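Local coordinates for protein restriction endonuclease (Mycobacterium sp., PDB 4F0P) that probably recognises DNA carrying a modified base through a PUA-clan N-terminal domain and cuts it with a PD-(D/E)XK nuclease domain, at residues B[106-111]-B[259-264]; B[112-117]-B[206-211]; B[153-158]-B[222-227]. One frame throughout, in Å; residues are numbered along the deposited sequence.

Contact 1: B[106-111]-B[259-264]; sequences DLDHGH and IRRRVL
A G1 beta bulge, in which Gly-110 and His-111 both face Asp-106, closes the hairpin turn whose Leu-107 and Asp-108 carbonyls receive the segment 259-264. Gly-110 has the positive phi (60°) that suits glycine in this turn. The straightest bond runs from Val-263 N to Asp-108 O (2.9 Å, 167° at the hydrogen), and the same oxygen takes a CA-H contact from Arg-262. Leu-107 O is shared: Arg-261 NH1 reaches it at 2.7 Å from above the carbonyl plane, while Gly-110 N comes to the opposite face. The Arg-261 chain, extended from CG to NE, carries NH1 to that oxygen; its NH2 continues to a salt bridge with Asp-217. A water joins Asp-108 OD1 (2.8 Å) to Arg-261 NH1 (3.2 Å). OD1 of Asp-108 also lies 3.4 Å from Val-263 CB and forms a salt bridge with Arg-193 of the second subunit. Within the turn, His-109 ND1 donates to Asp-106 OD1 at 3.0 Å, nearly in the ring plane, which fixes the rotation of the imidazole; its CD2 atom lies over one face of the Arg-262 guanidinium, whose NH2 is bonded to Ile-454 O of the third subunit. Arg-260 lies beside His-111, with NH1 at the edge of that ring, 3.4 Å from His-111 CB, and NH2 in a salt bridge with Glu-185. Three successive arginines thus serve different partners, and the hairpin turn is held by carbonyl acceptors, a salt bridge to the second subunit and a carbonyl of the third.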
ATOM      1  N   ASP B 106      -0.427  12.746  20.085  1.00 35.48           N
ATOM      2  CA  ASP B 106       0.587  11.886  19.486  1.00 47.96           C
ATOM      3  C   ASP B 106       1.842  12.708  19.218  1.00 42.52           C
ATOM      4  O   ASP B 106       2.215  12.948  18.068  1.00 38.05           O
ATOM      5  CB  ASP B 106       0.071  11.253  18.193  1.00 49.32           C
ATOM      6  CG  ASP B 106       1.032  10.229  17.622  1.00 61.53           C
ATOM      7  OD1 ASP B 106       1.831   9.664  18.400  1.00 49.07           O
ATOM      8  OD2 ASP B 106       0.988   9.988  16.397  1.00 74.21           O
ATOM      9  N   LEU B 107       2.487  13.139  20.297  1.00 42.47           N
ATOM     10  CA  LEU B 107       3.618  14.055  20.209  1.00 37.42           C
ATOM     11  C   LEU B 107       4.859  13.409  19.600  1.00 36.90           C
ATOM     12  O   LEU B 107       5.726  14.104  19.069  1.00 36.64           O
ATOM     13  CB  LEU B 107       3.938  14.634  21.589  1.00 42.37           C
ATOM     14  CG  LEU B 107       2.772  15.351  22.276  1.00 45.50           C
ATOM     15  CD1 LEU B 107       3.185  15.882  23.642  1.00 46.41           C
ATOM     16  CD2 LEU B 107       2.234  16.472  21.397  1.00 27.05           C
ATOM     17  N   ASP B 108       4.940  12.084  19.670  1.00 33.38           N
ATOM     18  CA  ASP B 108       6.060  11.363  19.071  1.00 29.33           C
ATOM     19  C   ASP B 108       6.031  11.470  17.551  1.00 32.97           C
ATOM     20  O   ASP B 108       7.034  11.220  16.885  1.00 41.67           O
ATOM     21  CB  ASP B 108       6.050   9.893  19.491  1.00 28.44           C
ATOM     22  CG  ASP B 108       6.283   9.713  20.976  1.00 45.67           C
ATOM     23  OD1 ASP B 108       6.810  10.648  21.613  1.00 45.59           O
ATOM     24  OD2 ASP B 108       5.944   8.634  21.503  1.00 53.67           O
ATOM     25  N   HIS B 109       4.875  11.841  17.011  1.00 31.60           N
ATOM     26  CA  HIS B 109       4.724  12.027  15.575  1.00 32.54           C
ATOM     27  C   HIS B 109       4.248  13.439  15.266  1.00 36.40           C
ATOM     28  O   HIS B 109       3.816  13.730  14.150  1.00 44.03           O
ATOM     29  CB  HIS B 109       3.758  10.994  14.999  1.00 32.25           C
ATOM     30  CG  HIS B 109       4.202   9.580  15.204  1.00 37.17           C
ATOM     31  ND1 HIS B 109       3.919   8.870  16.350  1.00 42.19           N
ATOM     32  CD2 HIS B 109       4.921   8.749  14.414  1.00 50.38           C
ATOM     33  CE1 HIS B 109       4.439   7.659  16.255  1.00 27.61           C
ATOM     34  NE2 HIS B 109       5.052   7.560  15.090  1.00 50.55           N
ATOM     35  N   GLY B 110       4.331  14.308  16.268  1.00 34.15           N
ATOM     36  CA  GLY B 110       3.999  15.712  16.106  1.00 32.38           C
ATOM     37  C   GLY B 110       2.570  15.967  15.677  1.00 29.40           C
ATOM     38  O   GLY B 110       2.300  16.910  14.932  1.00 29.17           O
ATOM     39  N   HIS B 111       1.652  15.126  16.143  1.00 26.92           N
ATOM     40  CA  HIS B 111       0.241  15.278  15.801  1.00 43.94           C
ATOM     41  C   HIS B 111      -0.644  15.389  17.032  1.00 45.10           C
ATOM     42  O   HIS B 111      -0.481  14.640  17.996  1.00 34.26           O
ATOM     43  CB  HIS B 111      -0.240  14.110  14.942  1.00 40.38           C
ATOM     44  CG  HIS B 111      -1.685  14.201  14.559  1.00 58.71           C
ATOM     45  ND1 HIS B 111      -2.163  15.155  13.684  1.00 65.48           N
ATOM     46  CD2 HIS B 111      -2.758  13.467  14.936  1.00 70.02           C
ATOM     47  CE1 HIS B 111      -3.467  14.999  13.536  1.00 52.97           C
ATOM     48  NE2 HIS B 111      -3.852  13.982  14.286  1.00 61.62           N
ATOM     49  N   ILE B 259       8.103  19.157   8.796  1.00 36.49           N
ATOM     50  CA  ILE B 259       8.480  19.910   9.990  1.00 38.67           C
ATOM     51  C   ILE B 259       7.826  19.377  11.261  1.00 42.20           C
ATOM     52  O   ILE B 259       7.984  19.958  12.336  1.00 37.11           O
ATOM     53  CB  ILE B 259       8.134  21.405   9.856  1.00 34.65           C
ATOM     54  CG1 ILE B 259       6.620  21.593   9.745  1.00 28.58           C
ATOM     55  CG2 ILE B 259       8.853  22.016   8.663  1.00 31.90           C
ATOM     56  CD1 ILE B 259       6.192  23.040   9.646  1.00 31.45           C
ATOM     57  N   ARG B 260       7.090  18.278  11.138  1.00 39.64           N
ATOM     58  CA  ARG B 260       6.438  17.675  12.296  1.00 35.04           C
ATOM     59  C   ARG B 260       7.454  17.127  13.290  1.00 32.32           C
ATOM     60  O   ARG B 260       8.475  16.556  12.901  1.00 34.72           O
ATOM     61  CB  ARG B 260       5.472  16.570  11.866  1.00 32.32           C
ATOM     62  CG  ARG B 260       4.181  17.088  11.268  1.00 44.21           C
ATOM     63  CD  ARG B 260       3.246  15.953  10.897  1.00 51.33           C
ATOM     64  NE  ARG B 260       1.903  16.442  10.603  1.00 44.86           N
ATOM     65  CZ  ARG B 260       0.962  16.616  11.526  1.00 55.24           C
ATOM     66  NH1 ARG B 260       1.220  16.336  12.795  1.00 47.99           N
ATOM     67  NH2 ARG B 260      -0.236  17.069  11.183  1.00 38.20           N
ATOM     68  N   ARG B 261       7.167  17.311  14.573  1.00 33.28           N
ATOM     69  CA  ARG B 261       8.020  16.804  15.638  1.00 23.56           C
ATOM     70  C   ARG B 261       8.061  15.282  15.607  1.00 24.24           C
ATOM     71  O   ARG B 261       7.032  14.627  15.449  1.00 27.39           O
ATOM     72  CB  ARG B 261       7.509  17.284  16.995  1.00 25.18           C
ATOM     73  CG  ARG B 261       8.316  16.785  18.175  1.00 29.20           C
ATOM     74  CD  ARG B 261       7.728  17.281  19.482  1.00 29.40           C
ATOM     75  NE  ARG B 261       8.529  16.876  20.634  1.00 38.04           N
ATOM     76  CZ  ARG B 261       8.300  15.785  21.358  1.00 35.08           C
ATOM     77  NH1 ARG B 261       7.292  14.978  21.051  1.00 32.53           N
ATOM     78  NH2 ARG B 261       9.081  15.499  22.391  1.00 40.18           N
ATOM     79  N   ARG B 262       9.255  14.724  15.757  1.00 27.01           N
ATOM     80  CA  ARG B 262       9.427  13.279  15.742  1.00 33.23           C
ATOM     81  C   ARG B 262      10.237  12.808  16.942  1.00 28.50           C
ATOM     82  O   ARG B 262      11.299  13.354  17.239  1.00 35.63           O
ATOM     83  CB  ARG B 262      10.108  12.836  14.446  1.00 30.01           C
ATOM     84  CG  ARG B 262      10.321  11.336  14.332  1.00 23.21           C
ATOM     85  CD  ARG B 262       8.996  10.591  14.350  1.00 28.96           C
ATOM     86  NE  ARG B 262       9.115   9.250  13.784  1.00 48.20           N
ATOM     87  CZ  ARG B 262       9.384   8.159  14.493  1.00 45.73           C
ATOM     88  NH1 ARG B 262       9.562   8.247  15.804  1.00 48.39           N
ATOM     89  NH2 ARG B 262       9.473   6.980  13.892  1.00 36.73           N
ATOM     90  N   VAL B 263       9.725  11.798  17.634  1.00 30.65           N
ATOM     91  CA  VAL B 263      10.452  11.184  18.736  1.00 33.48           C
ATOM     92  C   VAL B 263      10.631   9.696  18.477  1.00 31.46           C
ATOM     93  O   VAL B 263       9.655   8.960  18.325  1.00 37.46           O
ATOM     94  CB  VAL B 263       9.732  11.388  20.083  1.00 44.74           C
ATOM     95  CG1 VAL B 263      10.352  10.509  21.164  1.00 26.66           C
ATOM     96  CG2 VAL B 263       9.787  12.847  20.486  1.00 40.31           C
ATOM     97  N   LEU B 264      11.885   9.262  18.419  1.00 36.22           N
ATOM     98  CA  LEU B 264      12.202   7.858  18.189  1.00 33.62           C
ATOM     99  C   LEU B 264      11.860   7.020  19.419  1.00 34.30           C
ATOM    100  O   LEU B 264      12.508   7.130  20.460  1.00 30.59           O
ATOM    101  CB  LEU B 264      13.680   7.697  17.823  1.00 36.09           C
ATOM    102  CG  LEU B 264      14.179   8.539  16.645  1.00 35.04           C
ATOM    103  CD1 LEU B 264      15.679   8.374  16.455  1.00 33.87           C
ATOM    104  CD2 LEU B 264      13.434   8.188  15.366  1.00 26.88           C
TER
HETATM  105  O   HOH W   1       6.275  12.865  23.259  1.00 37.36           O

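Contact 2: B[112-117]-B[206-211]; sequences VRYFGD and LDLAVV
Val-112 and Leu-208 exchange a pair of backbone hydrogen bonds, Val-112 N to Leu-208 O and Leu-208 N to Val-112 O, both 2.9 Å long. Tyr-114 and Leu-206 repeat the exchange two residues on, so these are the hydrogen-bonded pairs of an antiparallel ladder. Between them stands the non-hydrogen-bonded pair of Arg-113 and Asp-207, where Leu-206 O accepts a CA-H contact from Arg-113 CA at 3.3 Å. On this face Arg-113 and Asp-207 run alongside each other in the same direction. The arginine chain bends at both CB-CG and CG-CD (chi2 63°, chi3 60°), which folds its guanidinium back over the neighbouring strand. There NE meets Asp-207 OD1 at 2.6 Å, nearly along the C-O axis, and NH2 adds a weak second bond to the same oxygen at 2.9 Å. The salt bridge therefore rests on one carboxylate oxygen; the other, OD2, is held by Arg-186, so the aspartate is shared between two arginines and would be expected to stay ionised.

The face that carries Val-112, Tyr-114, Leu-206 and Leu-208 makes mainly apolar contacts. Val-112 CG2 meets Val-210 CG2 at 3.7 Å, the two side chains crossing at a slant, and Leu-208 CD1 lies against Tyr-114 CB at 3.8 Å. A second shell then fixes these groups: Leu-158 covers Val-112, Leu-208 and Val-210, while Ile-184 lies against Leu-206 and Leu-208. Strand 200-210 is flanked on its other side by strand 175-193, to which Asp-207 and Ala-209 are bonded through their backbones. With 138° between the strand axes, this is a twisted antiparallel pair within a mixed sheet, its apolar side packed against strand 156-161, consistent with a PUA-clan domain.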
ATOM      1  N   VAL B 112      -1.584  16.330  16.994  1.00 42.84           N
ATOM      2  CA  VAL B 112      -2.579  16.451  18.054  1.00 30.33           C
ATOM      3  C   VAL B 112      -3.975  16.647  17.472  1.00 38.05           C
ATOM      4  O   VAL B 112      -4.219  17.590  16.722  1.00 36.93           O
ATOM      5  CB  VAL B 112      -2.268  17.619  19.013  1.00 31.17           C
ATOM      6  CG1 VAL B 112      -3.386  17.778  20.033  1.00 30.09           C
ATOM      7  CG2 VAL B 112      -0.935  17.403  19.711  1.00 32.65           C
ATOM      8  N   ARG B 113      -4.887  15.744  17.813  1.00 40.17           N
ATOM      9  CA  ARG B 113      -6.284  15.889  17.434  1.00 40.53           C
ATOM     10  C   ARG B 113      -7.008  16.680  18.512  1.00 42.16           C
ATOM     11  O   ARG B 113      -7.169  16.203  19.635  1.00 34.96           O
ATOM     12  CB  ARG B 113      -6.938  14.519  17.262  1.00 57.51           C
ATOM     13  CG  ARG B 113      -8.445  14.571  17.076  1.00 56.98           C
ATOM     14  CD  ARG B 113      -8.822  15.315  15.808  1.00 45.41           C
ATOM     15  NE  ARG B 113      -8.254  14.685  14.620  1.00 63.11           N
ATOM     16  CZ  ARG B 113      -8.796  13.646  13.995  1.00 77.43           C
ATOM     17  NH1 ARG B 113      -9.923  13.112  14.447  1.00 62.45           N
ATOM     18  NH2 ARG B 113      -8.210  13.136  12.919  1.00 67.17           N
ATOM     19  N   TYR B 114      -7.439  17.891  18.172  1.00 34.01           N
ATOM     20  CA  TYR B 114      -8.070  18.770  19.151  1.00 39.89           C
ATOM     21  C   TYR B 114      -9.531  19.056  18.807  1.00 41.13           C
ATOM     22  O   TYR B 114      -9.934  18.950  17.653  1.00 45.34           O
ATOM     23  CB  TYR B 114      -7.285  20.078  19.287  1.00 30.79           C
ATOM     24  CG  TYR B 114      -7.781  20.961  20.408  1.00 38.99           C
ATOM     25  CD1 TYR B 114      -7.572  20.610  21.735  1.00 31.19           C
ATOM     26  CD2 TYR B 114      -8.467  22.139  20.142  1.00 23.89           C
ATOM     27  CE1 TYR B 114      -8.028  21.405  22.766  1.00 38.63           C
ATOM     28  CE2 TYR B 114      -8.926  22.945  21.168  1.00 36.25           C
ATOM     29  CZ  TYR B 114      -8.704  22.571  22.479  1.00 38.73           C
ATOM     30  OH  TYR B 114      -9.157  23.363  23.510  1.00 39.81           O
ATOM     31  N   PHE B 115     -10.321  19.414  19.814  1.00 41.28           N
ATOM     32  CA  PHE B 115     -11.736  19.700  19.600  1.00 35.36           C
ATOM     33  C   PHE B 115     -12.156  21.043  20.188  1.00 32.01           C
ATOM     34  O   PHE B 115     -11.683  21.447  21.252  1.00 48.16           O
ATOM     35  CB  PHE B 115     -12.598  18.568  20.157  1.00 32.22           C
ATOM     36  CG  PHE B 115     -12.395  17.260  19.451  1.00 42.49           C
ATOM     37  CD1 PHE B 115     -13.112  16.959  18.303  1.00 34.20           C
ATOM     38  CD2 PHE B 115     -11.480  16.336  19.926  1.00 38.02           C
ATOM     39  CE1 PHE B 115     -12.923  15.758  17.647  1.00 24.10           C
ATOM     40  CE2 PHE B 115     -11.287  15.133  19.272  1.00 39.19           C
ATOM     41  CZ  PHE B 115     -12.010  14.845  18.131  1.00 17.13           C
ATOM     42  N   GLY B 116     -13.056  21.724  19.487  1.00 21.69           N
ATOM     43  CA  GLY B 116     -13.488  23.058  19.865  1.00 36.94           C
ATOM     44  C   GLY B 116     -14.309  23.148  21.138  1.00 43.19           C
ATOM     45  O   GLY B 116     -14.442  22.176  21.883  1.00 41.57           O
ATOM     46  N   ASP B 117     -14.867  24.332  21.383  1.00 43.83           N
ATOM     47  CA  ASP B 117     -15.583  24.607  22.625  1.00 38.37           C
ATOM     48  C   ASP B 117     -17.091  24.738  22.423  1.00 43.16           C
ATOM     49  O   ASP B 117     -17.765  25.451  23.168  1.00 50.45           O
ATOM     50  CB  ASP B 117     -15.036  25.877  23.287  1.00 48.03           C
ATOM     51  CG  ASP B 117     -15.318  27.131  22.475  1.00 50.76           C
ATOM     52  OD1 ASP B 117     -15.427  27.032  21.234  1.00 48.50           O
ATOM     53  OD2 ASP B 117     -15.432  28.220  23.078  1.00 50.38           O
ATOM     54  N   LEU B 206      -9.874  19.384  14.820  1.00 31.64           N
ATOM     55  CA  LEU B 206      -8.626  19.920  14.288  1.00 28.89           C
ATOM     56  C   LEU B 206      -7.474  18.918  14.300  1.00 37.10           C
ATOM     57  O   LEU B 206      -7.239  18.227  15.295  1.00 33.44           O
ATOM     58  CB  LEU B 206      -8.208  21.178  15.057  1.00 26.45           C
ATOM     59  CG  LEU B 206      -8.936  22.494  14.771  1.00 28.01           C
ATOM     60  CD1 LEU B 206     -10.300  22.550  15.444  1.00 27.91           C
ATOM     61  CD2 LEU B 206      -8.072  23.666  15.205  1.00 13.29           C
ATOM     62  N   ASP B 207      -6.761  18.852  13.178  1.00 29.17           N
ATOM     63  CA  ASP B 207      -5.497  18.137  13.098  1.00 39.07           C
ATOM     64  C   ASP B 207      -4.361  19.146  13.203  1.00 28.49           C
ATOM     65  O   ASP B 207      -4.169  19.981  12.311  1.00 22.11           O
ATOM     66  CB  ASP B 207      -5.397  17.360  11.786  1.00 45.72           C
ATOM     67  CG  ASP B 207      -6.461  16.293  11.663  1.00 41.69           C
ATOM     68  OD1 ASP B 207      -6.885  15.755  12.708  1.00 46.42           O
ATOM     69  OD2 ASP B 207      -6.875  15.991  10.524  1.00 57.39           O
ATOM     70  N   LEU B 208      -3.621  19.064  14.306  1.00 30.23           N
ATOM     71  CA  LEU B 208      -2.566  20.021  14.617  1.00 22.20           C
ATOM     72  C   LEU B 208      -1.191  19.401  14.441  1.00 23.01           C
ATOM     73  O   LEU B 208      -0.932  18.285  14.906  1.00 37.46           O
ATOM     74  CB  LEU B 208      -2.715  20.530  16.053  1.00 22.88           C
ATOM     75  CG  LEU B 208      -4.076  21.107  16.446  1.00 21.98           C
ATOM     76  CD1 LEU B 208      -4.082  21.503  17.912  1.00 16.19           C
ATOM     77  CD2 LEU B 208      -4.439  22.292  15.567  1.00 21.03           C
ATOM     78  N   ALA B 209      -0.311  20.140  13.776  1.00 21.25           N
ATOM     79  CA  ALA B 209       1.035  19.671  13.486  1.00 31.57           C
ATOM     80  C   ALA B 209       2.043  20.316  14.423  1.00 35.94           C
ATOM     81  O   ALA B 209       2.508  21.428  14.174  1.00 37.96           O
ATOM     82  CB  ALA B 209       1.397  19.975  12.037  1.00 20.10           C
ATOM     83  N   VAL B 210       2.378  19.619  15.505  1.00 37.21           N
ATOM     84  CA  VAL B 210       3.388  20.108  16.435  1.00 32.29           C
ATOM     85  C   VAL B 210       4.755  20.113  15.757  1.00 38.35           C
ATOM     86  O   VAL B 210       5.283  19.060  15.398  1.00 45.60           O
ATOM     87  CB  VAL B 210       3.446  19.256  17.711  1.00 32.44           C
ATOM     88  CG1 VAL B 210       4.453  19.839  18.687  1.00 30.88           C
ATOM     89  CG2 VAL B 210       2.068  19.175  18.349  1.00 29.31           C
ATOM     90  N   VAL B 211       5.317  21.304  15.580  1.00 39.72           N
ATOM     91  CA  VAL B 211       6.543  21.477  14.806  1.00 29.26           C
ATOM     92  C   VAL B 211       7.798  21.006  15.543  1.00 40.27           C
ATOM     93  O   VAL B 211       7.810  20.886  16.769  1.00 37.62           O
ATOM     94  CB  VAL B 211       6.728  22.944  14.375  1.00 36.31           C
ATOM     95  CG1 VAL B 211       5.523  23.414  13.573  1.00 26.58           C
ATOM     96  CG2 VAL B 211       6.947  23.834  15.589  1.00 29.82           C
TER

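Contact 3: B[153-158]-B[222-227]; sequences APPLFL and RWIDDR
The backbones of Pro-155 and Ile-224 stay well apart, with their CA atoms 9.0 Å from each other, so the contact between helix 222-228 and the segment 153-158 is made largely by side chains. Phe-157 and Ile-224 approach from opposite directions: Ile-224 CD1 comes to 3.5 Å from Phe-157 CE1, obliquely to the ring. Trp-223 flanks the same phenyl group, its CZ3 atom 4.0 Å from Phe-157 CZ. The two six-membered rings form an oblique pair, inclined at 51° with centroids 5.9 Å apart. Trp-223 reaches across because its CG stands anti to the backbone N (chi1 179°), throwing the indole outward from the helix, where Trp-245 meets it edge-to-face. Pro-155 fills the next position, with CG over one indole face and CB 3.9 Å from Trp-223 CH2. Its CD rests over a face of the Arg-227 guanidinium, 3.5 Å from Arg-227 NE. Further along that same flat group lies Ala-153 O, which is 3.4 Å from Arg-227 NH2 but at a poor angle for bonding. NE, NH2 and NH1 donate instead to Ala-83 O, Arg-82 O and Leu-151 O, so this buried charge is met by several backbone carbonyls, which probably fix its plane. The first turn of helix 222-228 thus packs Trp-223, Ile-224 and Arg-227 on the Pro-Pro lead-in and the start of strand 156-161, a helix-on-strand contact within the AspBHI N-terminal family region.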
ATOM      1  N   ALA B 153       0.103  34.931  11.285  1.00 45.73           N
ATOM      2  CA  ALA B 153      -0.511  33.775  11.936  1.00 29.96           C
ATOM      3  C   ALA B 153      -0.065  33.570  13.384  1.00 32.62           C
ATOM      4  O   ALA B 153       1.128  33.422  13.660  1.00 37.49           O
ATOM      5  CB  ALA B 153      -0.265  32.516  11.118  1.00 29.74           C
ATOM      6  N   PRO B 154      -1.033  33.562  14.315  1.00 36.76           N
ATOM      7  CA  PRO B 154      -0.744  33.317  15.731  1.00 29.67           C
ATOM      8  C   PRO B 154      -0.464  31.843  16.001  1.00 34.80           C
ATOM      9  O   PRO B 154      -1.288  30.989  15.676  1.00 45.57           O
ATOM     10  CB  PRO B 154      -2.038  33.747  16.429  1.00 30.54           C
ATOM     11  CG  PRO B 154      -3.101  33.536  15.411  1.00 28.63           C
ATOM     12  CD  PRO B 154      -2.464  33.829  14.078  1.00 38.25           C
ATOM     13  N   PRO B 155       0.700  31.544  16.591  1.00 32.74           N
ATOM     14  CA  PRO B 155       1.068  30.165  16.927  1.00 40.96           C
ATOM     15  C   PRO B 155       0.199  29.588  18.041  1.00 33.67           C
ATOM     16  O   PRO B 155      -0.149  30.298  18.984  1.00 41.60           O
ATOM     17  CB  PRO B 155       2.517  30.299  17.405  1.00 26.07           C
ATOM     18  CG  PRO B 155       2.627  31.707  17.877  1.00 38.67           C
ATOM     19  CD  PRO B 155       1.757  32.502  16.955  1.00 33.89           C
ATOM     20  N   LEU B 156      -0.147  28.310  17.923  1.00 31.09           N
ATOM     21  CA  LEU B 156      -0.901  27.621  18.961  1.00 30.05           C
ATOM     22  C   LEU B 156       0.040  26.920  19.927  1.00 34.19           C
ATOM     23  O   LEU B 156       0.755  25.993  19.549  1.00 48.63           O
ATOM     24  CB  LEU B 156      -1.867  26.600  18.356  1.00 23.72           C
ATOM     25  CG  LEU B 156      -3.269  27.085  17.988  1.00 24.16           C
ATOM     26  CD1 LEU B 156      -3.236  27.998  16.768  1.00 34.08           C
ATOM     27  CD2 LEU B 156      -4.192  25.899  17.758  1.00 26.15           C
ATOM     28  N   PHE B 157       0.039  27.368  21.177  1.00 25.30           N
ATOM     29  CA  PHE B 157       0.850  26.730  22.203  1.00 34.80           C
ATOM     30  C   PHE B 157      -0.003  25.768  23.019  1.00 33.65           C
ATOM     31  O   PHE B 157      -0.972  26.172  23.662  1.00 36.05           O
ATOM     32  CB  PHE B 157       1.521  27.779  23.092  1.00 35.11           C
ATOM     33  CG  PHE B 157       2.736  28.410  22.468  1.00 34.08           C
ATOM     34  CD1 PHE B 157       2.622  29.191  21.329  1.00 44.13           C
ATOM     35  CD2 PHE B 157       3.993  28.219  23.018  1.00 39.69           C
ATOM     36  CE1 PHE B 157       3.740  29.766  20.751  1.00 39.09           C
ATOM     37  CE2 PHE B 157       5.113  28.795  22.446  1.00 38.01           C
ATOM     38  CZ  PHE B 157       4.985  29.569  21.312  1.00 25.68           C
ATOM     39  N   LEU B 158       0.360  24.490  22.975  1.00 33.27           N
ATOM     40  CA  LEU B 158      -0.446  23.445  23.594  1.00 27.88           C
ATOM     41  C   LEU B 158       0.003  23.147  25.020  1.00 32.55           C
ATOM     42  O   LEU B 158       1.195  22.992  25.290  1.00 29.44           O
ATOM     43  CB  LEU B 158      -0.401  22.169  22.748  1.00 30.82           C
ATOM     44  CG  LEU B 158      -0.687  22.344  21.252  1.00 37.68           C
ATOM     45  CD1 LEU B 158      -0.652  21.005  20.530  1.00 26.70           C
ATOM     46  CD2 LEU B 158      -2.018  23.047  21.024  1.00 39.78           C
ATOM     47  N   ARG B 222      11.054  34.157  24.006  1.00 33.36           N
ATOM     48  CA  ARG B 222      11.327  35.508  23.530  1.00 25.74           C
ATOM     49  C   ARG B 222      10.611  35.746  22.204  1.00 40.19           C
ATOM     50  O   ARG B 222      10.328  36.886  21.829  1.00 40.78           O
ATOM     51  CB  ARG B 222      12.830  35.736  23.375  1.00 40.81           C
ATOM     52  CG  ARG B 222      13.583  35.763  24.690  1.00 38.19           C
ATOM     53  CD  ARG B 222      15.009  36.223  24.482  1.00 40.76           C
ATOM     54  NE  ARG B 222      15.771  35.287  23.661  1.00 52.51           N
ATOM     55  CZ  ARG B 222      17.064  35.423  23.384  1.00 53.30           C
ATOM     56  NH1 ARG B 222      17.737  36.459  23.864  1.00 60.78           N
ATOM     57  NH2 ARG B 222      17.684  34.525  22.632  1.00 37.16           N
ATOM     58  N   TRP B 223      10.330  34.651  21.504  1.00 43.22           N
ATOM     59  CA  TRP B 223       9.535  34.668  20.285  1.00 46.91           C
ATOM     60  C   TRP B 223       8.168  35.267  20.597  1.00 41.27           C
ATOM     61  O   TRP B 223       7.662  36.134  19.873  1.00 46.75           O
ATOM     62  CB  TRP B 223       9.381  33.234  19.770  1.00 46.10           C
ATOM     63  CG  TRP B 223       8.571  33.096  18.520  1.00 44.37           C
ATOM     64  CD1 TRP B 223       8.342  34.056  17.578  1.00 45.43           C
ATOM     65  CD2 TRP B 223       7.876  31.924  18.075  1.00 27.74           C
ATOM     66  NE1 TRP B 223       7.549  33.555  16.573  1.00 36.55           N
ATOM     67  CE2 TRP B 223       7.250  32.248  16.855  1.00 31.86           C
ATOM     68  CE3 TRP B 223       7.723  30.632  18.589  1.00 34.41           C
ATOM     69  CZ2 TRP B 223       6.481  31.328  16.141  1.00 40.66           C
ATOM     70  CZ3 TRP B 223       6.957  29.718  17.878  1.00 24.07           C
ATOM     71  CH2 TRP B 223       6.348  30.071  16.669  1.00 32.35           C
ATOM     72  N   ILE B 224       7.586  34.802  21.697  1.00 30.67           N
ATOM     73  CA  ILE B 224       6.299  35.302  22.161  1.00 42.98           C
ATOM     74  C   ILE B 224       6.384  36.770  22.571  1.00 41.38           C
ATOM     75  O   ILE B 224       5.499  37.558  22.247  1.00 45.93           O
ATOM     76  CB  ILE B 224       5.754  34.445  23.320  1.00 44.27           C
ATOM     77  CG1 ILE B 224       5.420  33.046  22.808  1.00 50.23           C
ATOM     78  CG2 ILE B 224       4.521  35.082  23.936  1.00 40.67           C
ATOM     79  CD1 ILE B 224       4.550  33.055  21.568  1.00 50.42           C
ATOM     80  N   ASP B 225       7.457  37.133  23.270  1.00 32.02           N
ATOM     81  CA  ASP B 225       7.678  38.518  23.673  1.00 26.54           C
ATOM     82  C   ASP B 225       7.731  39.434  22.457  1.00 41.49           C
ATOM     83  O   ASP B 225       7.268  40.575  22.502  1.00 39.81           O
ATOM     84  CB  ASP B 225       8.985  38.648  24.455  1.00 34.55           C
ATOM     85  CG  ASP B 225       9.054  37.710  25.642  1.00 33.32           C
ATOM     86  OD1 ASP B 225       7.986  37.265  26.117  1.00 36.25           O
ATOM     87  OD2 ASP B 225      10.179  37.426  26.105  1.00 26.50           O
ATOM     88  N   ASP B 226       8.305  38.921  21.373  1.00 40.31           N
ATOM     89  CA  ASP B 226       8.430  39.670  20.129  1.00 42.86           C
ATOM     90  C   ASP B 226       7.098  39.794  19.406  1.00 39.04           C
ATOM     91  O   ASP B 226       6.783  40.848  18.850  1.00 36.04           O
ATOM     92  CB  ASP B 226       9.453  39.006  19.209  1.00 32.43           C
ATOM     93  CG  ASP B 226      10.871  39.174  19.703  1.00 45.63           C
ATOM     94  OD1 ASP B 226      11.061  39.422  20.913  1.00 43.99           O
ATOM     95  OD2 ASP B 226      11.798  39.059  18.878  1.00 58.60           O
ATOM     96  N   ARG B 227       6.323  38.713  19.407  1.00 45.40           N
ATOM     97  CA  ARG B 227       4.991  38.745  18.809  1.00 48.77           C
ATOM     98  C   ARG B 227       4.055  39.669  19.585  1.00 36.58           C
ATOM     99  O   ARG B 227       3.124  40.244  19.019  1.00 23.62           O
ATOM    100  CB  ARG B 227       4.392  37.339  18.726  1.00 37.72           C
ATOM    101  CG  ARG B 227       5.032  36.452  17.671  1.00 43.63           C
ATOM    102  CD  ARG B 227       4.103  35.314  17.277  1.00 26.53           C
ATOM    103  NE  ARG B 227       2.830  35.804  16.752  1.00 22.75           N
ATOM    104  CZ  ARG B 227       2.605  36.082  15.471  1.00 32.23           C
ATOM    105  NH1 ARG B 227       3.569  35.919  14.575  1.00 22.84           N
ATOM    106  NH2 ARG B 227       1.413  36.523  15.085  1.00 25.48           N
TER

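In the fold
Following the chain from the N terminus, the hairpin of strands 104-106 and 111-115 supplies first the turn of contact 1 and then the strand of contact 2. Next comes 153-158, the first half of contact 3. Strand 200-210 closes contact 2, helix 222-228 closes contact 3, and 259-264 finally closes contact 1. Contacts 2 and 3 therefore cross, and both nest inside the long loop of contact 1. Val-210 links contacts 1 and 2 through probable backbone hydrogen bonds to Gly-110 and Arg-261, while Leu-156 and Leu-158 join contact 3 to contact 2. Together they tie hairpin, mixed sheet, helix and the segment after helix 256-259.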